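Local coordinates for protein Pcdhgc3 (Mus musculus, PDB 4ZI8) that probably mediates calcium-dependent cell adhesion through its extracellular cadherin domains and may help establish and maintain specific neuronal connections in the brain, at residues Y25-E30 with A111-Q116; F35-V40 with G74-N79; R64-V69 with D80-E85. All blocks are in the same frame, centred on the assembly; numbering follows the deposited sequence. Where two conformers were deposited one is given.

Contact 1: residues Y25-E30 with A111-Q116. With CA (calcium ion), chain P; CA (calcium ion), chain O.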
loop_
_atom_site.group_PDB
_atom_site.type_symbol
_atom_site.label_atom_id
_atom_site.label_comp_id
_atom_site.label_asym_id
_atom_site.label_seq_id
_atom_site.Cartn_x
_atom_site.Cartn_y
_atom_site.Cartn_z
ATOM N N TYR B 25 -55.937 -8.239 -0.481
ATOM C CA TYR B 25 -55.845 -6.800 -0.271
ATOM C C TYR B 25 -54.377 -6.383 -0.324
ATOM O O TYR B 25 -53.504 -7.210 -0.142
ATOM C CB TYR B 25 -56.444 -6.402 1.070
ATOM C CG TYR B 25 -57.870 -6.879 1.264
ATOM C CD1 TYR B 25 -58.916 -6.281 0.595
ATOM C CD2 TYR B 25 -58.153 -7.924 2.116
ATOM C CE1 TYR B 25 -60.238 -6.717 0.783
ATOM C CE2 TYR B 25 -59.463 -8.366 2.316
ATOM C CZ TYR B 25 -60.493 -7.762 1.648
ATOM O OH TYR B 25 -61.779 -8.220 1.850
ATOM N N GLU B 26 -54.136 -5.100 -0.559
ATOM C CA GLU B 26 -52.776 -4.561 -0.676
ATOM C C GLU B 26 -52.762 -3.291 0.115
ATOM O O GLU B 26 -53.588 -2.413 -0.117
ATOM C CB GLU B 26 -52.402 -4.290 -2.135
ATOM C CG GLU B 26 -52.664 -5.486 -3.047
ATOM C CD GLU B 26 -51.967 -5.399 -4.391
ATOM O OE1 GLU B 26 -51.667 -4.270 -4.849
ATOM O OE2 GLU B 26 -51.724 -6.476 -4.984
ATOM N N ILE B 27 -51.860 -3.202 1.085
ATOM C CA ILE B 27 -51.780 -2.012 1.918
ATOM C C ILE B 27 -50.320 -1.622 2.104
ATOM O O ILE B 27 -49.437 -2.455 1.932
ATOM C CB ILE B 27 -52.430 -2.227 3.312
ATOM C CG1 ILE B 27 -51.693 -3.299 4.098
ATOM C CG2 ILE B 27 -53.908 -2.671 3.170
ATOM C CD1 ILE B 27 -52.155 -3.358 5.599
ATOM N N LEU B 28 -50.085 -0.369 2.469
ATOM C CA LEU B 28 -48.757 0.060 2.876
ATOM C C LEU B 28 -48.351 -0.564 4.194
ATOM O O LEU B 28 -49.192 -0.709 5.108
ATOM C CB LEU B 28 -48.716 1.583 3.012
ATOM C CG LEU B 28 -48.947 2.445 1.775
ATOM C CD1 LEU B 28 -48.859 3.934 2.146
ATOM C CD2 LEU B 28 -47.957 2.075 0.673
ATOM N N GLU B 29 -47.064 -0.896 4.345
ATOM C CA GLU B 29 -46.599 -1.312 5.662
ATOM C C GLU B 29 -46.764 -0.190 6.680
ATOM O O GLU B 29 -46.914 0.982 6.336
ATOM C CB GLU B 29 -45.115 -1.750 5.617
ATOM C CG GLU B 29 -44.177 -0.656 5.027
ATOM C CD GLU B 29 -42.704 -0.866 5.369
ATOM O OE1 GLU B 29 -42.377 -1.449 6.428
ATOM O OE2 GLU B 29 -41.868 -0.461 4.554
ATOM N N GLU B 30 -46.697 -0.565 7.947
ATOM C CA GLU B 30 -46.556 0.347 9.057
ATOM C C GLU B 30 -47.832 1.168 9.260
ATOM O O GLU B 30 -47.788 2.245 9.812
ATOM C CB GLU B 30 -45.315 1.255 8.858
ATOM C CG GLU B 30 -44.035 0.479 8.617
ATOM C CD GLU B 30 -43.413 -0.131 9.869
ATOM O OE1 GLU B 30 -44.015 -0.095 10.980
ATOM O OE2 GLU B 30 -42.272 -0.649 9.745
ATOM N N ALA B 111 -57.220 -15.890 3.018
ATOM C CA ALA B 111 -57.136 -14.475 2.729
ATOM C C ALA B 111 -55.660 -14.078 2.629
ATOM O O ALA B 111 -54.770 -14.777 3.142
ATOM C CB ALA B 111 -57.831 -13.674 3.784
ATOM N N GLU B 112 -55.386 -12.967 1.975
ATOM C CA GLU B 112 -53.997 -12.541 1.861
ATOM C C GLU B 112 -53.895 -11.043 1.684
ATOM O O GLU B 112 -54.778 -10.397 1.105
ATOM C CB GLU B 112 -53.291 -13.283 0.724
ATOM C CG GLU B 112 -53.781 -12.981 -0.642
ATOM C CD GLU B 112 -53.249 -13.961 -1.689
ATOM O OE1 GLU B 112 -52.918 -15.123 -1.359
ATOM O OE2 GLU B 112 -53.180 -13.564 -2.862
ATOM N N VAL B 113 -52.817 -10.483 2.249
ATOM C CA VAL B 113 -52.632 -9.036 2.291
ATOM C C VAL B 113 -51.222 -8.781 1.801
ATOM O O VAL B 113 -50.260 -9.323 2.366
ATOM C CB VAL B 113 -52.853 -8.446 3.709
ATOM C CG1 VAL B 113 -52.586 -6.951 3.722
ATOM C CG2 VAL B 113 -54.275 -8.704 4.188
ATOM N N VAL B 114 -51.111 -8.053 0.692
ATOM C CA VAL B 114 -49.811 -7.605 0.192
ATOM C C VAL B 114 -49.348 -6.422 1.038
ATOM O O VAL B 114 -50.102 -5.460 1.257
ATOM C CB VAL B 114 -49.868 -7.203 -1.285
ATOM C CG1 VAL B 114 -48.477 -6.680 -1.750
ATOM C CG2 VAL B 114 -50.346 -8.385 -2.145
ATOM N N VAL B 115 -48.121 -6.506 1.550
ATOM C CA VAL B 115 -47.583 -5.444 2.386
ATOM C C VAL B 115 -46.550 -4.673 1.566
ATOM O O VAL B 115 -45.489 -5.205 1.198
ATOM C CB VAL B 115 -46.987 -6.002 3.676
ATOM C CG1 VAL B 115 -46.359 -4.883 4.517
ATOM C CG2 VAL B 115 -48.084 -6.748 4.485
ATOM N N GLN B 116 -46.906 -3.445 1.210
ATOM C CA GLN B 116 -46.100 -2.637 0.306
ATOM C C GLN B 116 -45.055 -1.818 1.049
ATOM O O GLN B 116 -45.341 -1.266 2.100
ATOM C CB GLN B 116 -46.997 -1.711 -0.505
ATOM C CG GLN B 116 -48.032 -2.485 -1.354
ATOM C CD GLN B 116 -49.136 -1.600 -1.896
ATOM O OE1 GLN B 116 -49.488 -0.577 -1.294
ATOM N NE2 GLN B 116 -49.711 -2.001 -3.031
HETATM CA CA CA P . -40.687 -0.918 8.032
HETATM CA CA CA O . -39.662 -0.060 4.236
HETATM O O HOH W 1 -38.842 -0.258 9.437
#
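Residues 25-28 and 111-116 run side by side as parallel strands, their short axes 4.4 Å apart at closest approach and inclined by 30°, and five backbone hydrogen bonds link them from Tyr25 N to Glu112 O as far as Glu29 N to Gln116 O. This is the pairing of the early and last strands of a cadherin domain, here the first, N-terminal one, and it leads straight into the calcium-binding linker. The straightest of the five bonds is Ile27 N to Val114 O, 2.9 Å long. Tyr25, Ile27, Val113 and Val115 look into the sandwich, where Ile27 CG1 meets Val113 CG1 at 3.8 Å; the Tyr25 hydroxyl reaches beyond the pair to Asp43. On the other face Glu26 and Val114 lie alongside each other, the extended glutamate passing its CG at 3.7 Å from Val114 CB and taking its carboxylate on toward His24. Gln116 reaches back over the neighbouring strand. Its CB and CG rest near Ile27 O, its amide oxygen OE1 sits 3.6 Å from Leu28 CD2, and NE2 comes beside Glu26 CB, with the amide and carboxylate planes turned 71° apart. An alanine here, keeping only CB, would probably uncover part of the Ile27 backbone and take the amide away from beside Leu28 CD2 and Glu26 CB. Where the first strand ends, Glu29 CB packs on Val115 CG1 at 3.5 Å. Glu29 CG is held between its own backbone N and carbonyl carbon (chi1 55°), and from there the chain extends to span two calcium ions, its carboxylate also partnered by Arg84. Glu30 OE2 also binds one of these ions, to which Glu29 OE1 coordinates at 2.4 Å, while Glu29 OE2 holds the other at 2.3 Å.

Contact 2: residues F35-V40 with G74-N79; sequences FPVGNV and GEMFVN
Met76 O is gripped by two successive amides of the opposite strand: Val37 N at 2.9 Å, and Gly38 N in a weak bond of 3.5 Å. Two residues thus face one, the signature of a classic beta bulge, and it shifts the antiparallel register by one between Pro36 and Gly38. Beyond the bulge Gly38 O takes Met76 N at 2.8 Å, and on the other side Val78 N donates to Phe35 O. Val37 looks onto the inner face. Its two methyls part there: CG1 meets the Met76 methyl CE at 3.6 Å, while CG2 reaches Val78 CG2 at 3.8 Å. The Met76 chain is extended at first and bends only at its last torsion (75°), which brings CE up to the valine. At the far end Asn39 N-caps the helix 40-44, its OD1 accepting from Thr42 N and its ND2 donating to Thr73 O, and Val40 N closes on Gly74 O. Gly74 has a positive phi (88°) suited to glycine and lies close against the Asn39 amide. Strand 36-39 forms one edge of a three-stranded antiparallel sheet and strand 75-78 its middle; 67-69 lies beyond, while Val37 and Met76 pack across the sandwich on Tyr25 and Val113.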
loop_
_atom_site.group_PDB
_atom_site.type_symbol
_atom_site.label_atom_id
_atom_site.label_comp_id
_atom_site.label_asym_id
_atom_site.label_seq_id
_atom_site.Cartn_x
_atom_site.Cartn_y
_atom_site.Cartn_z
ATOM N N PHE B 35 -56.354 0.345 11.234
ATOM C CA PHE B 35 -56.405 0.690 9.820
ATOM C C PHE B 35 -57.236 -0.320 9.050
ATOM O O PHE B 35 -56.934 -1.520 9.074
ATOM C CB PHE B 35 -54.993 0.758 9.239
ATOM C CG PHE B 35 -54.944 1.146 7.791
ATOM C CD1 PHE B 35 -55.005 0.181 6.797
ATOM C CD2 PHE B 35 -54.785 2.481 7.422
ATOM C CE1 PHE B 35 -54.918 0.539 5.453
ATOM C CE2 PHE B 35 -54.699 2.845 6.091
ATOM C CZ PHE B 35 -54.773 1.879 5.103
ATOM N N PRO B 36 -58.268 0.164 8.334
ATOM C CA PRO B 36 -59.205 -0.702 7.612
ATOM C C PRO B 36 -58.599 -1.258 6.325
ATOM O O PRO B 36 -58.106 -0.529 5.457
ATOM C CB PRO B 36 -60.408 0.223 7.337
ATOM C CG PRO B 36 -59.869 1.589 7.358
ATOM C CD PRO B 36 -58.630 1.591 8.234
ATOM N N VAL B 37 -58.629 -2.580 6.217
ATOM C CA VAL B 37 -57.999 -3.291 5.121
ATOM C C VAL B 37 -59.049 -3.674 4.057
ATOM O O VAL B 37 -58.831 -3.540 2.858
ATOM C CB VAL B 37 -57.255 -4.525 5.677
ATOM C CG1 VAL B 37 -56.607 -5.300 4.591
ATOM C CG2 VAL B 37 -56.226 -4.085 6.692
ATOM N N GLY B 38 -60.202 -4.148 4.493
ATOM C CA GLY B 38 -61.249 -4.491 3.550
ATOM C C GLY B 38 -62.397 -5.064 4.339
ATOM O O GLY B 38 -62.278 -5.213 5.549
ATOM N N ASN B 39 -63.514 -5.350 3.677
ATOM C CA ASN B 39 -64.608 -6.031 4.341
ATOM C C ASN B 39 -64.734 -7.405 3.733
ATOM O O ASN B 39 -65.091 -7.539 2.567
ATOM C CB ASN B 39 -65.919 -5.252 4.201
ATOM C CG ASN B 39 -66.985 -5.793 5.093
ATOM O OD1 ASN B 39 -67.431 -6.919 4.910
ATOM N ND2 ASN B 39 -67.383 -5.019 6.083
ATOM N N VAL B 40 -64.440 -8.437 4.513
ATOM C CA VAL B 40 -64.413 -9.784 3.973
ATOM C C VAL B 40 -65.813 -10.343 3.843
ATOM O O VAL B 40 -66.015 -11.320 3.156
ATOM C CB VAL B 40 -63.555 -10.727 4.834
ATOM C CG1 VAL B 40 -62.164 -10.109 5.025
ATOM C CG2 VAL B 40 -64.237 -11.043 6.187
ATOM N N GLY B 74 -67.779 -7.478 9.586
ATOM C CA GLY B 74 -66.961 -8.084 8.558
ATOM C C GLY B 74 -65.724 -7.271 8.212
ATOM O O GLY B 74 -64.892 -7.690 7.407
ATOM N N GLU B 75 -65.587 -6.112 8.824
ATOM C CA GLU B 75 -64.428 -5.274 8.540
ATOM C C GLU B 75 -63.138 -5.927 9.050
ATOM O O GLU B 75 -63.051 -6.301 10.207
ATOM C CB GLU B 75 -64.605 -3.897 9.164
ATOM C CG GLU B 75 -63.364 -3.014 9.085
ATOM C CD GLU B 75 -63.491 -1.769 9.953
ATOM O OE1 GLU B 75 -64.643 -1.347 10.225
ATOM O OE2 GLU B 75 -62.444 -1.222 10.372
ATOM N N MET B 76 -62.156 -6.081 8.169
ATOM C CA MET B 76 -60.837 -6.562 8.565
ATOM C C MET B 76 -59.921 -5.364 8.746
ATOM O O MET B 76 -59.961 -4.429 7.937
ATOM C CB MET B 76 -60.248 -7.502 7.529
ATOM C CG MET B 76 -58.912 -8.083 7.971
ATOM S SD MET B 76 -58.327 -9.414 6.932
ATOM C CE MET B 76 -57.795 -8.523 5.524
ATOM N N PHE B 77 -59.112 -5.378 9.800
ATOM C CA PHE B 77 -58.283 -4.225 10.100
ATOM C C PHE B 77 -56.931 -4.646 10.621
ATOM O O PHE B 77 -56.755 -5.781 11.031
ATOM C CB PHE B 77 -58.964 -3.313 11.118
ATOM C CG PHE B 77 -59.370 -4.010 12.375
ATOM C CD1 PHE B 77 -58.487 -4.110 13.443
ATOM C CD2 PHE B 77 -60.645 -4.551 12.505
ATOM C CE1 PHE B 77 -58.839 -4.752 14.599
ATOM C CE2 PHE B 77 -61.018 -5.187 13.674
ATOM C CZ PHE B 77 -60.113 -5.288 14.724
ATOM N N VAL B 78 -55.988 -3.707 10.600
ATOM C CA VAL B 78 -54.615 -3.962 11.049
ATOM C C VAL B 78 -54.609 -4.102 12.561
ATOM O O VAL B 78 -55.111 -3.236 13.262
ATOM C CB VAL B 78 -53.665 -2.832 10.596
ATOM C CG1 VAL B 78 -52.295 -2.944 11.283
ATOM C CG2 VAL B 78 -53.524 -2.878 9.071
ATOM N N ASN B 79 -54.073 -5.204 13.070
ATOM C CA ASN B 79 -54.136 -5.433 14.515
ATOM C C ASN B 79 -52.754 -5.440 15.196
ATOM O O ASN B 79 -52.655 -5.410 16.404
ATOM C CB ASN B 79 -54.874 -6.759 14.776
ATOM C CG ASN B 79 -55.005 -7.087 16.253
ATOM O OD1 ASN B 79 -55.618 -6.346 17.011
ATOM N ND2 ASN B 79 -54.440 -8.209 16.659
#

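Contact 3: residues R64-V69 with D80-E85. With CA (calcium ion), chain P; CA (calcium ion), chain O.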
loop_
_atom_site.group_PDB
_atom_site.type_symbol
_atom_site.label_atom_id
_atom_site.label_comp_id
_atom_site.label_asym_id
_atom_site.label_seq_id
_atom_site.Cartn_x
_atom_site.Cartn_y
_atom_site.Cartn_z
ATOM N N ARG B 64 -47.970 -13.896 14.543
ATOM C CA ARG B 64 -48.620 -12.756 15.165
ATOM C C ARG B 64 -49.969 -12.458 14.538
ATOM O O ARG B 64 -50.169 -12.639 13.328
ATOM C CB ARG B 64 -47.749 -11.519 15.044
ATOM C CG ARG B 64 -46.409 -11.613 15.734
ATOM C CD ARG B 64 -45.657 -10.347 15.472
ATOM N NE ARG B 64 -44.252 -10.545 15.750
ATOM C CZ ARG B 64 -43.304 -9.711 15.361
ATOM N NH1 ARG B 64 -43.630 -8.623 14.682
ATOM N NH2 ARG B 64 -42.042 -9.983 15.659
ATOM N N ARG B 65 -50.894 -11.956 15.339
ATOM C CA ARG B 65 -52.191 -11.590 14.789
ATOM C C ARG B 65 -52.140 -10.220 14.131
ATOM O O ARG B 65 -52.532 -9.198 14.711
ATOM C CB ARG B 65 -53.247 -11.639 15.882
ATOM C CG ARG B 65 -53.270 -12.988 16.567
ATOM C CD ARG B 65 -54.680 -13.356 17.042
ATOM N NE ARG B 65 -55.133 -12.459 18.094
ATOM C CZ ARG B 65 -54.923 -12.675 19.390
ATOM N NH1 ARG B 65 -54.262 -13.763 19.780
ATOM N NH2 ARG B 65 -55.373 -11.816 20.303
ATOM N N PHE B 66 -51.671 -10.213 12.899
ATOM C CA PHE B 66 -51.447 -8.963 12.171
ATOM C C PHE B 66 -52.762 -8.295 11.801
ATOM O O PHE B 66 -52.840 -7.071 11.672
ATOM C CB PHE B 66 -50.639 -9.238 10.909
ATOM C CG PHE B 66 -49.213 -9.667 11.179
ATOM C CD1 PHE B 66 -48.307 -8.781 11.760
ATOM C CD2 PHE B 66 -48.779 -10.941 10.831
ATOM C CE1 PHE B 66 -46.972 -9.170 11.983
ATOM C CE2 PHE B 66 -47.476 -11.340 11.052
ATOM C CZ PHE B 66 -46.559 -10.446 11.633
ATOM N N PHE B 67 -53.787 -9.124 11.627
ATOM C CA PHE B 67 -55.111 -8.666 11.223
ATOM C C PHE B 67 -56.167 -9.276 12.097
ATOM O O PHE B 67 -56.031 -10.402 12.571
ATOM C CB PHE B 67 -55.389 -9.032 9.776
ATOM C CG PHE B 67 -54.388 -8.487 8.844
ATOM C CD1 PHE B 67 -54.473 -7.180 8.405
ATOM C CD2 PHE B 67 -53.321 -9.260 8.444
ATOM C CE1 PHE B 67 -53.497 -6.670 7.535
ATOM C CE2 PHE B 67 -52.337 -8.757 7.582
ATOM C CZ PHE B 67 -52.425 -7.470 7.141
ATOM N N GLU B 68 -57.223 -8.525 12.320
ATOM C CA GLU B 68 -58.383 -9.063 13.007
ATOM C C GLU B 68 -59.595 -8.661 12.189
ATOM O O GLU B 68 -59.488 -7.765 11.355
ATOM C CB GLU B 68 -58.467 -8.532 14.433
ATOM C CG GLU B 68 -57.452 -9.170 15.379
ATOM C CD GLU B 68 -57.827 -10.588 15.842
ATOM O OE1 GLU B 68 -58.784 -11.188 15.291
ATOM O OE2 GLU B 68 -57.169 -11.095 16.780
ATOM N N VAL B 69 -60.730 -9.329 12.410
ATOM C CA VAL B 69 -61.971 -8.998 11.725
ATOM C C VAL B 69 -63.035 -8.697 12.765
ATOM O O VAL B 69 -63.116 -9.384 13.765
ATOM C CB VAL B 69 -62.426 -10.149 10.795
ATOM C CG1 VAL B 69 -63.738 -9.804 10.105
ATOM C CG2 VAL B 69 -61.346 -10.441 9.759
ATOM N N ASP B 80 -51.690 -5.468 14.415
ATOM C CA ASP B 80 -50.336 -5.423 14.977
ATOM C C ASP B 80 -49.419 -4.776 13.935
ATOM O O ASP B 80 -49.803 -4.633 12.756
ATOM C CB ASP B 80 -49.863 -6.841 15.337
ATOM C CG ASP B 80 -48.701 -6.869 16.338
ATOM O OD1 ASP B 80 -48.094 -5.819 16.660
ATOM O OD2 ASP B 80 -48.371 -7.980 16.795
ATOM N N ARG B 81 -48.212 -4.408 14.353
ATOM C CA ARG B 81 -47.282 -3.755 13.448
ATOM C C ARG B 81 -46.910 -4.651 12.282
ATOM O O ARG B 81 -46.520 -5.811 12.456
ATOM C CB ARG B 81 -46.032 -3.333 14.188
ATOM C CG ARG B 81 -44.971 -2.816 13.259
ATOM C CD ARG B 81 -43.843 -2.119 14.020
ATOM N NE ARG B 81 -42.886 -1.542 13.074
ATOM C CZ ARG B 81 -41.592 -1.370 13.321
ATOM N NH1 ARG B 81 -41.084 -1.710 14.492
ATOM N NH2 ARG B 81 -40.810 -0.841 12.386
ATOM N N LEU B 82 -47.041 -4.107 11.083
ATOM C CA LEU B 82 -46.649 -4.798 9.858
ATOM C C LEU B 82 -45.421 -4.088 9.327
ATOM O O LEU B 82 -45.548 -3.072 8.636
ATOM C CB LEU B 82 -47.770 -4.778 8.815
ATOM C CG LEU B 82 -48.984 -5.652 9.152
ATOM C CD1 LEU B 82 -50.233 -5.046 8.527
ATOM C CD2 LEU B 82 -48.733 -7.031 8.600
ATOM N N ASP B 83 -44.245 -4.588 9.700
ATOM C CA ASP B 83 -42.978 -4.028 9.240
ATOM C C ASP B 83 -42.482 -4.911 8.134
ATOM O O ASP B 83 -42.027 -6.038 8.390
ATOM C CB ASP B 83 -41.972 -3.959 10.390
ATOM C CG ASP B 83 -40.580 -3.596 9.934
ATOM O OD1 ASP B 83 -40.399 -2.961 8.865
ATOM O OD2 ASP B 83 -39.652 -3.938 10.689
ATOM N N ARG B 84 -42.623 -4.433 6.901
ATOM C CA ARG B 84 -42.214 -5.203 5.741
ATOM C C ARG B 84 -40.743 -5.639 5.884
ATOM O O ARG B 84 -40.390 -6.725 5.446
ATOM C CB ARG B 84 -42.441 -4.396 4.440
ATOM C CG ARG B 84 -42.375 -5.208 3.123
ATOM C CD ARG B 84 -41.730 -4.403 1.992
ATOM N NE ARG B 84 -40.361 -4.051 2.345
ATOM C CZ ARG B 84 -39.337 -4.892 2.285
ATOM N NH1 ARG B 84 -39.502 -6.127 1.835
ATOM N NH2 ARG B 84 -38.147 -4.499 2.671
ATOM N N GLU B 85 -39.886 -4.826 6.511
ATOM C CA GLU B 85 -38.479 -5.198 6.585
ATOM C C GLU B 85 -38.306 -6.469 7.400
ATOM O O GLU B 85 -37.540 -7.357 7.013
ATOM C CB GLU B 85 -37.616 -4.051 7.168
ATOM C CG GLU B 85 -37.248 -2.999 6.121
ATOM C CD GLU B 85 -38.455 -2.176 5.672
ATOM O OE1 GLU B 85 -39.152 -1.620 6.535
ATOM O OE2 GLU B 85 -38.716 -2.063 4.461
HETATM CA CA CA P . -40.687 -0.918 8.032
HETATM CA CA CA O . -39.662 -0.060 4.236
HETATM O O HOH W 2 -50.022 -10.400 17.964
HETATM O O HOH W 1 -38.842 -0.258 9.437
#
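Leu82 pushes its two methyls against a pair of phenylalanine rings, CD1 at 3.5 Å from Phe67 CZ and CD2 at 3.6 Å from Phe66 CD1. They belong to the first cadherin domain, where residues 80-85 lead from the sandwich into the DRE calcium motif formed by Asp83, Arg84 and Glu85. Leu82 CG sits anti to its carbonyl carbon (chi1 -70°), and the branch beyond it fans out so that CD1 lies nearest Phe67 and CD2 nearest Phe66. The edge of the Phe66 ring also comes up to Arg81 O, 3.4 Å from CE1, and Arg64 CB packs over one face toward the rim. Nearer the strand, Asp80 N makes a weak bond to Phe66 O, and a water joins Arg65 N to Asp80 OD2. Asp80 OD1 accepts a hydrogen bond from the N of the next residue, Arg81. Outward from this core, Val96 backs Leu82 and both rings, and Arg81 NE pairs with Glu30 OE1. At the metal, Glu85 OE1 is shared by both calcium ions, and Arg84 NH2 donates to Glu85 OE2 at 3.1 Å. Asp83 OD1 binds one ion at 2.2 Å and caps the helix by accepting from Glu85 N at 3.0 Å, the donor lying above the carboxylate plane.

In the fold
All three contacts belong to the first of the three cadherin domains in this chain, their centres only about 9 to 11 Å apart. Contact 1 pairs strands of the four-stranded mixed sheet; contact 2 and the strand of contact 3 share the facing three-stranded sheet, where 75-78 lies between 36-39 and 67-69. Contacts 2 and 3 both fall inside the loop closed by contact 1, and their segments alternate along the chain. From across the sandwich Tyr25 packs against contact 2, and Val113 against contact 2 and Phe67 of contact 3. Contacts 1 and 3 converge on the same two calcium ions, so the folded core delivers Glu29, Glu30, Asp83 and Glu85 together to the junction with the second domain.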